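Local atomic coordinates of KauB (Pseudomonas aeruginosa PAO1, PDB entry 6B4R), a protein that probably oxidises a broad range of aldehydes, aminoaldehydes among them, with NAD(P)+ as coenzyme, as a member of the aldehyde dehydrogenase family. Residues A22-E27 / V216-P221; N68-G73 / T184-I189; V160-V165 / M235-L240; A289-I294 / E324-W329; G370-L375 / Y382-I387. All coordinates share one frame; numbering follows the deposited sequence.

Contact 1 of 5, residues A22-E27 / V216-P221; sequences AFVNGE and VFNVLP
Asn-218 sets its CG beside its own backbone N and trans to the carbonyl carbon (chi1 -54°), and this torsion carries the carboxamide to the backbone of Asn-25, although the side chain starts off alongside segment 22-27. There OD1 accepts the backbone N-H of Asn-25, with OD1 and N 2.8 Å apart, a nearly straight bond that meets the carbonyl head-on; ND2 has a weak bond to Gly-215 O. Phe-23 holds CG on the far side from its backbone N (chi1 -167°), which lays the CD2 edge of the ring, close to the ring plane, 3.9 Å from Phe-217 O. The ring also packs edge-to-face with that of Tyr-28, and Glu-27 N lies over one face.

The backbones bond at one antiparallel, hydrogen-bonded pair, Phe-23 with Val-219. Phe-23 N donates to Val-219 O at 3.0 Å, and Val-219 N returns a bond to Phe-23 O at 2.9 Å. Beside these bonds, apolar side chains pack: Leu-220 CD2 comes to 3.7 Å from Val-24 CG2 and also reaches Ala-22 CB, while the ring of Pro-221 approaches the same Ala-22 methyl through CD, 3.7 Å away.

Val-24 to Glu-27 form a type I' beta turn, the tight reversal of a two-residue hairpin linking strands 22-24 and 27-29. The N-terminal hairpin is thus docked antiparallel against strand 217-219, which on its other side pairs in parallel with strand 187-191 of the Rossmann-like coenzyme domain.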
# COMPACT_ATOMS: atom_id res chain seq x y z
N ALA A 22 -22.72 18.50 -30.41
CA ALA A 22 -22.27 17.37 -29.61
C ALA A 22 -21.04 16.76 -30.26
O ALA A 22 -20.76 16.99 -31.43
CB ALA A 22 -23.38 16.34 -29.49
N PHE A 23 -20.29 15.98 -29.48
CA PHE A 23 -19.10 15.31 -29.99
C PHE A 23 -19.20 13.81 -29.76
O PHE A 23 -18.96 13.34 -28.65
CB PHE A 23 -17.84 15.87 -29.32
CG PHE A 23 -16.56 15.47 -29.99
CD1 PHE A 23 -16.01 16.26 -31.00
CD2 PHE A 23 -15.89 14.31 -29.62
CE1 PHE A 23 -14.83 15.90 -31.62
CE2 PHE A 23 -14.71 13.95 -30.23
CZ PHE A 23 -14.18 14.74 -31.23
N VAL A 24 -19.57 13.08 -30.80
CA VAL A 24 -19.73 11.63 -30.69
C VAL A 24 -18.88 10.90 -31.73
O VAL A 24 -18.91 11.23 -32.91
CB VAL A 24 -21.20 11.22 -30.86
CG1 VAL A 24 -21.36 9.71 -30.68
CG2 VAL A 24 -22.08 11.97 -29.87
N ASN A 25 -18.13 9.90 -31.26
CA ASN A 25 -17.29 9.08 -32.13
C ASN A 25 -16.29 9.90 -32.94
O ASN A 25 -16.15 9.71 -34.15
CB ASN A 25 -18.16 8.22 -33.06
CG ASN A 25 -17.41 7.03 -33.63
OD1 ASN A 25 -16.39 6.61 -33.09
ND2 ASN A 25 -17.92 6.47 -34.72
N GLY A 26 -15.61 10.82 -32.27
CA GLY A 26 -14.54 11.59 -32.88
C GLY A 26 -14.99 12.71 -33.80
O GLY A 26 -14.16 13.37 -34.42
N GLU A 27 -16.30 12.92 -33.90
CA GLU A 27 -16.84 13.94 -34.81
C GLU A 27 -17.88 14.82 -34.13
O GLU A 27 -18.60 14.39 -33.23
CB GLU A 27 -17.48 13.28 -36.04
CG GLU A 27 -16.62 12.22 -36.73
CD GLU A 27 -15.38 12.81 -37.38
OE1 GLU A 27 -14.42 12.04 -37.63
OE2 GLU A 27 -15.36 14.02 -37.66
N VAL A 216 -13.99 7.06 -27.46
CA VAL A 216 -13.55 6.83 -26.09
C VAL A 216 -13.98 7.98 -25.18
O VAL A 216 -14.28 7.78 -24.00
CB VAL A 216 -12.02 6.62 -26.02
CG1 VAL A 216 -11.56 6.42 -24.58
CG2 VAL A 216 -11.62 5.43 -26.88
N PHE A 217 -14.04 9.18 -25.74
CA PHE A 217 -14.50 10.35 -24.99
C PHE A 217 -15.54 11.14 -25.78
O PHE A 217 -15.22 11.83 -26.75
CB PHE A 217 -13.31 11.22 -24.59
CG PHE A 217 -13.69 12.55 -24.00
CD1 PHE A 217 -14.74 12.66 -23.10
CD2 PHE A 217 -13.00 13.70 -24.34
CE1 PHE A 217 -15.10 13.88 -22.57
CE2 PHE A 217 -13.34 14.92 -23.80
CZ PHE A 217 -14.40 15.01 -22.92
N ASN A 218 -16.79 11.04 -25.35
CA ASN A 218 -17.91 11.68 -26.03
C ASN A 218 -18.56 12.76 -25.17
O ASN A 218 -18.55 12.67 -23.94
CB ASN A 218 -18.94 10.64 -26.45
CG ASN A 218 -18.33 9.51 -27.27
OD1 ASN A 218 -18.25 9.59 -28.49
ND2 ASN A 218 -17.88 8.47 -26.59
N VAL A 219 -19.12 13.78 -25.81
CA VAL A 219 -19.74 14.88 -25.09
C VAL A 219 -21.16 15.16 -25.59
O VAL A 219 -21.35 15.51 -26.76
CB VAL A 219 -18.90 16.17 -25.18
CG1 VAL A 219 -19.64 17.35 -24.55
CG2 VAL A 219 -17.55 15.98 -24.52
N LEU A 220 -22.14 14.99 -24.71
CA LEU A 220 -23.54 15.22 -25.05
C LEU A 220 -24.14 16.37 -24.25
O LEU A 220 -24.56 16.19 -23.11
CB LEU A 220 -24.37 13.97 -24.80
CG LEU A 220 -24.15 12.75 -25.69
CD1 LEU A 220 -25.09 11.63 -25.26
CD2 LEU A 220 -24.37 13.10 -27.16
N PRO A 221 -24.17 17.57 -24.84
CA PRO A 221 -24.80 18.72 -24.18
C PRO A 221 -26.32 18.60 -24.19
O PRO A 221 -26.88 17.92 -25.06
CB PRO A 221 -24.34 19.91 -25.02
CG PRO A 221 -24.11 19.33 -26.38
CD PRO A 221 -23.61 17.93 -26.16

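Contact 2 of 5, residues N68-G73 / T184-I189; sequences NAFDSG and TGNSVI. With EDO (1,2-ethanediol), chain E.
Van der Waals contact carries this meeting, and most of it belongs to Phe-70. Its CG stands anti to the backbone N (chi1 177°), a torsion that sends the ring out from the helix toward the bend before strand 187-191. The carbonyl oxygen of Gly-185 sits at the ring edge, in its plane, 3.7 Å from CD1, the placing in which the slightly positive ring hydrogens face an oxygen. The CA of Asn-186 lies obliquely to the same ring, and Pro-157 of strand 149-164 also packs on it. Closer to the helix backbone, Ser-187 OG is 3.5 Å from Phe-70 CB and 4.0 Å from Ala-69 CB.

Helix 56-72 here covers one face of the parallel sheet of the Rossmann-like domain. Gly-185, with positive phi, ends helix 170-183 in a Schellman motif, after which the chain turns straight into strand 187-191.

Polar groups at the contact find their partners around it. Ser-187 OG, put beside its own backbone N by chi1 of -66°, bonds to Ala-66 O one turn back in helix 56-72, which ties strand to helix. Asn-186 is held at both ends of its carboxamide: OD1 takes the N-H of Gly-159, and ND2 gives to Tyr-487 O. At the helix end Ser-72 OG donates to Ala-69 O at 2.7 Å, approaching from above the carbonyl plane.

On the solvent side a 1,2-ethanediol, probably from the crystallisation liquor, makes a weak bond from O1 to Asp-71 OD1 at 3.1 Å and is also hydrogen-bonded to another protein chain.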
# COMPACT_ATOMS: atom_id res chain seq x y z
N ASN A 68 -18.48 0.04 -28.10
CA ASN A 68 -17.68 -0.53 -29.19
C ASN A 68 -16.22 -0.12 -29.11
O ASN A 68 -15.33 -0.93 -29.39
CB ASN A 68 -18.26 -0.13 -30.55
CG ASN A 68 -19.64 -0.71 -30.78
OD1 ASN A 68 -19.99 -1.75 -30.22
ND2 ASN A 68 -20.43 -0.04 -31.61
N ALA A 69 -15.97 1.12 -28.72
CA ALA A 69 -14.61 1.62 -28.55
C ALA A 69 -13.92 0.89 -27.40
O ALA A 69 -12.73 0.58 -27.47
CB ALA A 69 -14.62 3.11 -28.30
N PHE A 70 -14.68 0.61 -26.35
CA PHE A 70 -14.12 -0.10 -25.20
C PHE A 70 -13.79 -1.54 -25.55
O PHE A 70 -12.70 -2.02 -25.25
CB PHE A 70 -15.09 -0.05 -24.01
CG PHE A 70 -14.61 -0.83 -22.82
CD1 PHE A 70 -13.64 -0.30 -21.98
CD2 PHE A 70 -15.12 -2.09 -22.54
CE1 PHE A 70 -13.19 -1.02 -20.88
CE2 PHE A 70 -14.67 -2.81 -21.45
CZ PHE A 70 -13.71 -2.28 -20.62
N ASP A 71 -14.73 -2.23 -26.19
CA ASP A 71 -14.54 -3.63 -26.58
C ASP A 71 -13.43 -3.81 -27.60
O ASP A 71 -12.74 -4.84 -27.60
CB ASP A 71 -15.85 -4.22 -27.10
CG ASP A 71 -16.86 -4.47 -26.00
OD1 ASP A 71 -16.45 -4.81 -24.87
OD2 ASP A 71 -18.07 -4.34 -26.27
N SER A 72 -13.24 -2.82 -28.47
CA SER A 72 -12.19 -2.89 -29.49
C SER A 72 -10.81 -2.92 -28.85
O SER A 72 -9.89 -3.53 -29.39
CB SER A 72 -12.29 -1.70 -30.44
OG SER A 72 -11.93 -0.49 -29.80
N GLY A 73 -10.67 -2.27 -27.70
CA GLY A 73 -9.42 -2.30 -26.95
C GLY A 73 -8.40 -1.29 -27.43
O GLY A 73 -7.24 -1.33 -27.02
N THR A 184 -7.77 4.79 -16.46
CA THR A 184 -8.02 3.37 -16.20
C THR A 184 -8.44 2.60 -17.45
O THR A 184 -8.57 1.38 -17.42
CB THR A 184 -9.06 3.18 -15.08
OG1 THR A 184 -10.23 3.96 -15.37
CG2 THR A 184 -8.50 3.62 -13.74
N GLY A 185 -8.66 3.32 -18.55
CA GLY A 185 -8.95 2.69 -19.82
C GLY A 185 -10.42 2.61 -20.18
O GLY A 185 -10.81 1.87 -21.09
N ASN A 186 -11.25 3.37 -19.48
CA ASN A 186 -12.69 3.36 -19.74
C ASN A 186 -13.09 4.27 -20.90
O ASN A 186 -12.35 5.19 -21.27
CB ASN A 186 -13.47 3.76 -18.49
CG ASN A 186 -13.36 2.74 -17.38
OD1 ASN A 186 -13.99 1.69 -17.43
ND2 ASN A 186 -12.55 3.05 -16.37
N SER A 187 -14.26 4.01 -21.47
CA SER A 187 -14.87 4.94 -22.40
C SER A 187 -15.81 5.84 -21.60
O SER A 187 -16.56 5.37 -20.75
CB SER A 187 -15.63 4.20 -23.49
OG SER A 187 -14.75 3.47 -24.32
N VAL A 188 -15.75 7.14 -21.87
CA VAL A 188 -16.49 8.11 -21.07
C VAL A 188 -17.48 8.91 -21.92
O VAL A 188 -17.13 9.39 -23.01
CB VAL A 188 -15.54 9.09 -20.36
CG1 VAL A 188 -16.33 10.09 -19.52
CG2 VAL A 188 -14.54 8.34 -19.50
N ILE A 189 -18.70 9.06 -21.42
CA ILE A 189 -19.68 9.95 -22.02
C ILE A 189 -19.97 11.09 -21.07
O ILE A 189 -20.58 10.90 -20.01
CB ILE A 189 -21.00 9.23 -22.33
CG1 ILE A 189 -20.76 8.06 -23.28
CG2 ILE A 189 -22.00 10.21 -22.93
CD1 ILE A 189 -22.01 7.28 -23.59
C1 EDO E . -16.74 -8.86 -24.22
O1 EDO E . -16.99 -7.80 -25.15
C2 EDO E . -16.95 -10.20 -24.92
O2 EDO E . -16.67 -11.26 -24.00

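Contact 3 of 5, residues V160-V165 / M235-L240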
# COMPACT_ATOMS: atom_id res chain seq x y z
N VAL A 160 -18.10 1.47 -19.67
CA VAL A 160 -18.73 2.73 -20.08
C VAL A 160 -19.07 3.59 -18.88
O VAL A 160 -19.82 3.18 -18.00
CB VAL A 160 -20.00 2.48 -20.92
CG1 VAL A 160 -20.69 3.79 -21.24
CG2 VAL A 160 -19.66 1.72 -22.20
N VAL A 161 -18.53 4.81 -18.85
CA VAL A 161 -18.75 5.71 -17.73
C VAL A 161 -19.50 6.96 -18.17
O VAL A 161 -19.07 7.67 -19.08
CB VAL A 161 -17.41 6.14 -17.09
CG1 VAL A 161 -17.66 7.13 -15.96
CG2 VAL A 161 -16.64 4.93 -16.59
N ALA A 162 -20.63 7.22 -17.53
CA ALA A 162 -21.37 8.45 -17.76
C ALA A 162 -21.00 9.46 -16.69
O ALA A 162 -21.05 9.16 -15.50
CB ALA A 162 -22.87 8.18 -17.76
N ALA A 163 -20.63 10.67 -17.10
CA ALA A 163 -20.25 11.71 -16.16
C ALA A 163 -21.13 12.96 -16.31
O ALA A 163 -21.16 13.58 -17.38
CB ALA A 163 -18.79 12.07 -16.33
N ILE A 164 -21.83 13.31 -15.24
CA ILE A 164 -22.67 14.50 -15.22
C ILE A 164 -22.02 15.57 -14.34
O ILE A 164 -21.99 15.44 -13.12
CB ILE A 164 -24.08 14.18 -14.68
CG1 ILE A 164 -24.72 13.06 -15.52
CG2 ILE A 164 -24.96 15.42 -14.69
CD1 ILE A 164 -26.14 12.74 -15.11
N VAL A 165 -21.49 16.61 -14.98
CA VAL A 165 -20.72 17.63 -14.27
C VAL A 165 -21.49 18.93 -14.07
O VAL A 165 -22.31 19.30 -14.91
CB VAL A 165 -19.39 17.91 -15.00
CG1 VAL A 165 -18.50 16.68 -14.99
CG2 VAL A 165 -19.64 18.37 -16.43
N MET A 235 -29.15 0.72 -19.81
CA MET A 235 -28.82 -0.62 -19.31
C MET A 235 -27.40 -1.06 -19.64
O MET A 235 -26.96 -2.11 -19.18
CB MET A 235 -29.81 -1.65 -19.86
CG MET A 235 -31.27 -1.40 -19.47
SD MET A 235 -31.57 -1.60 -17.71
CE MET A 235 -31.22 -3.35 -17.49
N ASP A 236 -26.68 -0.26 -20.42
CA ASP A 236 -25.31 -0.62 -20.79
C ASP A 236 -24.27 0.37 -20.26
O ASP A 236 -23.09 0.29 -20.60
CB ASP A 236 -25.17 -0.79 -22.30
CG ASP A 236 -23.99 -1.67 -22.68
OD1 ASP A 236 -23.77 -2.69 -22.00
OD2 ASP A 236 -23.28 -1.34 -23.66
N VAL A 237 -24.72 1.30 -19.42
CA VAL A 237 -23.81 2.20 -18.72
C VAL A 237 -23.39 1.55 -17.40
O VAL A 237 -24.22 1.28 -16.54
CB VAL A 237 -24.45 3.57 -18.44
CG1 VAL A 237 -23.57 4.38 -17.49
CG2 VAL A 237 -24.68 4.33 -19.74
N ASP A 238 -22.09 1.31 -17.26
CA ASP A 238 -21.57 0.57 -16.11
C ASP A 238 -21.45 1.42 -14.85
O ASP A 238 -21.63 0.92 -13.74
CB ASP A 238 -20.21 -0.04 -16.45
CG ASP A 238 -20.29 -1.07 -17.55
OD1 ASP A 238 -21.10 -2.02 -17.41
OD2 ASP A 238 -19.56 -0.93 -18.55
N THR A 239 -21.13 2.70 -15.03
CA THR A 239 -20.84 3.58 -13.91
C THR A 239 -21.32 5.00 -14.19
O THR A 239 -21.11 5.54 -15.28
CB THR A 239 -19.32 3.60 -13.59
OG1 THR A 239 -18.91 2.29 -13.18
CG2 THR A 239 -19.00 4.59 -12.49
N LEU A 240 -21.97 5.60 -13.20
CA LEU A 240 -22.43 6.98 -13.29
C LEU A 240 -21.77 7.80 -12.18
O LEU A 240 -21.95 7.52 -11.00
CB LEU A 240 -23.96 7.03 -13.16
CG LEU A 240 -24.72 8.35 -13.31
CD1 LEU A 240 -24.78 9.14 -12.00
CD2 LEU A 240 -24.12 9.20 -14.41
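Val-160 to Ala-162 run beside Val-237 to Leu-240 in parallel, the touching parts diverging by 39°. Two bridges set the register, Val-161 with Thr-239 and Ala-162 with Leu-240. Ala-162 N donates to Thr-239 O at 2.8 Å. At the start of strand 239-243, Val-160 O takes two N-H groups: that of Thr-239 at 3.3 Å and, in a weak bent bond, that of Asp-238.

Asp-238 answers with its side chain. Its CG lies beside the backbone N (chi1 -64°), and OD2 accepts Val-160 N at 3.0 Å through its anti lone pair, the one turned away from OD1. The same OD2 forms a salt bridge with Arg-67 NH2, while Arg-67 NE pairs with Asp-236 OD2; one arginine of helix 56-72 thus braces both aspartates.

Leu-240 has CG opposite its backbone N (chi1 -176°), which together with chi2 brings CD2 against Ala-162, 3.7 Å from its CB; it also reaches Ile-164 CG1. Ala-162 CB meets Val-237 CG1 at 3.9 Å on this same flank, whereas Val-161 and Thr-239 project to the other face.

Strand 149-164 bonds to 187-191 along one edge and to 239-243 along the other. Strands 217-219, 187-191, 149-164, 239-243 and 263-267 follow one another in the 3-2-1-4-5 order of the Rossmann-like coenzyme domain of aldehyde dehydrogenases.

Contact 4 of 5, residues A289-I294 / E324-W329; sequences AAAGAI and EALKGW
Trp-329 and Leu-326 both reach Ala-291, and Trp-329 goes on to Gly-292. Trp-329 has CG beside its backbone N (chi1 -60°), and chi2 of 84° stands the indole across its CA-CB bond; the ring reaches over to helix 283-295, its long axis roughly perpendicular to it. Ala-291 O lies over one face of the indole. CZ2 comes obliquely to 3.6 Å from the CA of Gly-292, where the helix offers bare backbone to the six-membered ring. Leu-326 differs, with CG anti to the backbone N (chi1 -167°), and points CD1 inward to 4.1 Å from Ala-291 CB. The same methyl meets Ile-294 CG2 at 4.3 Å, one turn further on. Ala-291 CB thereby sits among Leu-326, the indole and Ala-325, whose CB is 3.9 Å away. The chain reaches the indole by a type I turn from Leu-326 to Trp-329, just after helix 315-326. At that helix end, Lys-327 and Glu-324 make a salt bridge.

Helix 283-295 is the crossover of a beta-alpha-beta unit joining the adjacent parallel strands 273-276 and 307-311; helix 315-326 follows the second strand, and its end and the turn after it pack on Ala-291 and Gly-292 in the alpha/beta catalytic domain.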
# COMPACT_ATOMS: atom_id res chain seq x y z
N ALA A 289 -9.28 34.67 5.17
CA ALA A 289 -9.67 33.36 4.66
C ALA A 289 -11.17 33.15 4.75
O ALA A 289 -11.77 32.55 3.86
CB ALA A 289 -8.93 32.27 5.42
N ALA A 290 -11.78 33.65 5.83
CA ALA A 290 -13.22 33.52 6.03
C ALA A 290 -13.99 34.26 4.94
O ALA A 290 -14.95 33.73 4.37
CB ALA A 290 -13.61 34.04 7.40
N ALA A 291 -13.58 35.49 4.66
CA ALA A 291 -14.21 36.30 3.62
C ALA A 291 -14.05 35.63 2.26
O ALA A 291 -15.00 35.55 1.48
CB ALA A 291 -13.60 37.69 3.60
N GLY A 292 -12.85 35.13 1.99
CA GLY A 292 -12.57 34.45 0.74
C GLY A 292 -13.32 33.13 0.62
O GLY A 292 -13.62 32.69 -0.49
N ALA A 293 -13.63 32.52 1.76
CA ALA A 293 -14.32 31.23 1.76
C ALA A 293 -15.77 31.34 1.31
O ALA A 293 -16.42 30.32 1.07
CB ALA A 293 -14.23 30.59 3.14
N ILE A 294 -16.28 32.56 1.20
CA ILE A 294 -17.68 32.76 0.81
C ILE A 294 -17.81 33.65 -0.42
O ILE A 294 -18.84 33.63 -1.10
CB ILE A 294 -18.51 33.35 1.98
CG1 ILE A 294 -20.01 33.19 1.72
CG2 ILE A 294 -18.14 34.81 2.22
CD1 ILE A 294 -20.45 31.76 1.50
N GLU A 324 -14.41 43.92 7.03
CA GLU A 324 -13.41 44.73 6.33
C GLU A 324 -12.79 43.95 5.17
O GLU A 324 -12.63 44.47 4.07
CB GLU A 324 -12.33 45.19 7.30
CG GLU A 324 -11.23 46.02 6.64
CD GLU A 324 -11.73 47.36 6.12
OE1 GLU A 324 -12.70 47.90 6.68
OE2 GLU A 324 -11.14 47.87 5.14
N ALA A 325 -12.45 42.69 5.43
CA ALA A 325 -11.81 41.84 4.43
C ALA A 325 -12.74 41.54 3.26
O ALA A 325 -12.28 41.26 2.15
CB ALA A 325 -11.32 40.54 5.06
N LEU A 326 -14.05 41.61 3.50
CA LEU A 326 -15.03 41.30 2.47
C LEU A 326 -15.10 42.42 1.43
O LEU A 326 -15.48 42.19 0.28
CB LEU A 326 -16.41 41.08 3.08
CG LEU A 326 -17.43 40.44 2.13
CD1 LEU A 326 -17.09 38.97 1.88
CD2 LEU A 326 -18.85 40.59 2.65
N LYS A 327 -14.72 43.62 1.84
CA LYS A 327 -14.73 44.78 0.95
C LYS A 327 -13.80 44.59 -0.25
O LYS A 327 -14.03 45.15 -1.32
CB LYS A 327 -14.33 46.04 1.71
CG LYS A 327 -15.28 46.42 2.84
CD LYS A 327 -14.81 47.69 3.54
CE LYS A 327 -15.77 48.10 4.64
NZ LYS A 327 -15.34 49.36 5.29
N GLY A 328 -12.74 43.81 -0.06
CA GLY A 328 -11.79 43.54 -1.12
C GLY A 328 -12.39 42.71 -2.24
O GLY A 328 -11.83 42.64 -3.34
N TRP A 329 -13.52 42.07 -1.96
CA TRP A 329 -14.21 41.25 -2.96
C TRP A 329 -15.37 42.02 -3.58
O TRP A 329 -16.46 42.07 -3.01
CB TRP A 329 -14.70 39.95 -2.33
CG TRP A 329 -13.59 39.10 -1.78
CD1 TRP A 329 -13.01 39.22 -0.55
CD2 TRP A 329 -12.93 38.02 -2.44
NE1 TRP A 329 -12.02 38.27 -0.40
CE2 TRP A 329 -11.96 37.52 -1.54
CE3 TRP A 329 -13.06 37.42 -3.69
CZ2 TRP A 329 -11.12 36.45 -1.87
CZ3 TRP A 329 -12.23 36.35 -4.01
CH2 TRP A 329 -11.28 35.88 -3.10

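Contact 5 of 5, residues G370-L375 / Y382-I387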
# COMPACT_ATOMS: atom_id res chain seq x y z
N GLY A 370 -23.42 43.85 2.48
CA GLY A 370 -24.05 43.50 1.22
C GLY A 370 -25.55 43.31 1.32
O GLY A 370 -26.24 44.07 2.00
N GLY A 371 -26.06 42.29 0.64
CA GLY A 371 -27.47 41.93 0.73
C GLY A 371 -28.34 42.43 -0.41
O GLY A 371 -29.56 42.30 -0.37
N LYS A 372 -27.72 43.01 -1.44
CA LYS A 372 -28.47 43.56 -2.56
C LYS A 372 -27.92 43.11 -3.91
O LYS A 372 -26.74 42.79 -4.04
CB LYS A 372 -28.47 45.09 -2.50
CG LYS A 372 -29.05 45.68 -1.22
CD LYS A 372 -29.03 47.20 -1.25
CE LYS A 372 -27.65 47.73 -1.60
NZ LYS A 372 -26.62 47.30 -0.61
N ARG A 373 -28.80 43.10 -4.91
CA ARG A 373 -28.39 42.87 -6.29
C ARG A 373 -27.62 44.09 -6.79
O ARG A 373 -27.93 45.22 -6.42
CB ARG A 373 -29.62 42.62 -7.16
CG ARG A 373 -29.33 42.48 -8.64
CD ARG A 373 -30.61 42.43 -9.45
NE ARG A 373 -30.36 42.29 -10.88
CZ ARG A 373 -31.32 42.26 -11.80
NH1 ARG A 373 -32.59 42.36 -11.43
NH2 ARG A 373 -31.01 42.14 -13.08
N THR A 374 -26.61 43.86 -7.62
CA THR A 374 -25.78 44.95 -8.11
C THR A 374 -25.49 44.83 -9.61
O THR A 374 -25.73 43.78 -10.22
CB THR A 374 -24.45 45.03 -7.34
OG1 THR A 374 -23.66 46.11 -7.86
CG2 THR A 374 -23.67 43.73 -7.48
N LEU A 375 -24.99 45.91 -10.19
CA LEU A 375 -24.65 45.97 -11.61
C LEU A 375 -25.80 45.53 -12.52
O LEU A 375 -25.59 44.85 -13.52
CB LEU A 375 -23.40 45.13 -11.90
CG LEU A 375 -22.12 45.62 -11.23
CD1 LEU A 375 -21.01 44.60 -11.39
CD2 LEU A 375 -21.70 46.97 -11.80
N TYR A 382 -25.72 39.93 -11.01
CA TYR A 382 -24.72 40.06 -9.96
C TYR A 382 -25.37 40.27 -8.60
O TYR A 382 -26.42 40.91 -8.49
CB TYR A 382 -23.78 41.24 -10.25
CG TYR A 382 -23.06 41.18 -11.58
CD1 TYR A 382 -21.73 40.79 -11.65
CD2 TYR A 382 -23.71 41.52 -12.76
CE1 TYR A 382 -21.06 40.73 -12.86
CE2 TYR A 382 -23.05 41.46 -13.98
CZ TYR A 382 -21.73 41.07 -14.02
OH TYR A 382 -21.08 41.02 -15.23
N VAL A 383 -24.73 39.73 -7.56
CA VAL A 383 -25.19 39.93 -6.18
C VAL A 383 -23.98 40.18 -5.27
O VAL A 383 -22.98 39.46 -5.33
CB VAL A 383 -25.99 38.71 -5.66
CG1 VAL A 383 -26.21 38.81 -4.16
CG2 VAL A 383 -27.32 38.60 -6.39
N GLU A 384 -24.09 41.20 -4.42
CA GLU A 384 -23.02 41.54 -3.49
C GLU A 384 -22.76 40.42 -2.49
O GLU A 384 -23.69 39.75 -2.05
CB GLU A 384 -23.40 42.81 -2.71
CG GLU A 384 -23.68 44.03 -3.58
CD GLU A 384 -24.30 45.17 -2.79
OE1 GLU A 384 -24.90 44.90 -1.73
OE2 GLU A 384 -24.17 46.33 -3.23
N PRO A 385 -21.48 40.21 -2.14
CA PRO A 385 -21.13 39.30 -1.04
C PRO A 385 -21.85 39.71 0.24
O PRO A 385 -21.72 40.86 0.67
CB PRO A 385 -19.62 39.49 -0.90
CG PRO A 385 -19.17 39.90 -2.26
CD PRO A 385 -20.28 40.76 -2.80
N THR A 386 -22.60 38.79 0.84
CA THR A 386 -23.50 39.13 1.93
C THR A 386 -23.17 38.41 3.24
O THR A 386 -22.91 37.21 3.24
CB THR A 386 -24.96 38.80 1.54
OG1 THR A 386 -25.30 39.52 0.34
CG2 THR A 386 -25.92 39.18 2.65
N ILE A 387 -23.17 39.15 4.34
CA ILE A 387 -22.96 38.56 5.66
C ILE A 387 -24.15 38.80 6.59
O ILE A 387 -24.57 39.94 6.78
CB ILE A 387 -21.70 39.12 6.35
CG1 ILE A 387 -20.47 38.92 5.47
CG2 ILE A 387 -21.50 38.46 7.71
CD1 ILE A 387 -19.20 39.47 6.08
O HOH W 1 -27.41 42.11 -11.96
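Gly-370 opens against Pro-385 and Glu-384, its CA making a C-H...O contact with Pro-385 O. Gly-371 gives its N-H to Thr-386 OG1 in a weak bond of 2.9 Å between N and OG1; that hydroxyl itself donates to Glu-384 O. Lys-372 is tied to Glu-384 three times. Its N bonds weakly to OE1, its O takes Glu-384 N at 3.1 Å, and its chain, bent at chi3 (-52°) and chi4 (-60°), folds back alongside the glutamate to bring NZ 3.2 Å from OE1, a salt bridge on the syn lone pair. Arg-373, fully extended, lays CG near Tyr-382 O, and its NE donates to a water that also joins Tyr-382 N to Thr-374 O. Thr-374 N bonds to Tyr-382 O at 3.1 Å, while CG2 rests between Tyr-382 CB, at 3.7 Å, and Glu-384 CG. Leu-375 places CD1 over one face of the Tyr-382 ring, 4.0 Å from its centroid, a CH-pi contact; the phenol OH beyond is bonded to Val-43 O.

Together the segments form a loosely bonded beta hairpin, strand 373-374 running antiparallel to strand 382-389, which in turn pairs in parallel with strand 406-412 of the catalytic domain.

In the fold
Contacts 1, 2 and 3 all reach one sheet. Strand 187-191 lies between 217-219 and 149-164: Val-188 N is 2.7 Å from Val-216 O of contact 1, and Ile-189 N is 2.8 Å from Val-161 O of contact 3, both probable hydrogen bonds. Contacts 4 and 5 meet in the catalytic domain, where Leu-326 CD2 packs 3.5 Å from Pro-385 O; contacts 3 and 4 lie on opposite sides of the chain's centre, their centres about 38 Å apart. The bound polyether falls between the groups, about 13 Å from the Ile-164 side chain and 10 Å from that of Trp-329. Glu-267, the predicted active-site residue, is about 10 Å from Leu-240, side chain to side chain.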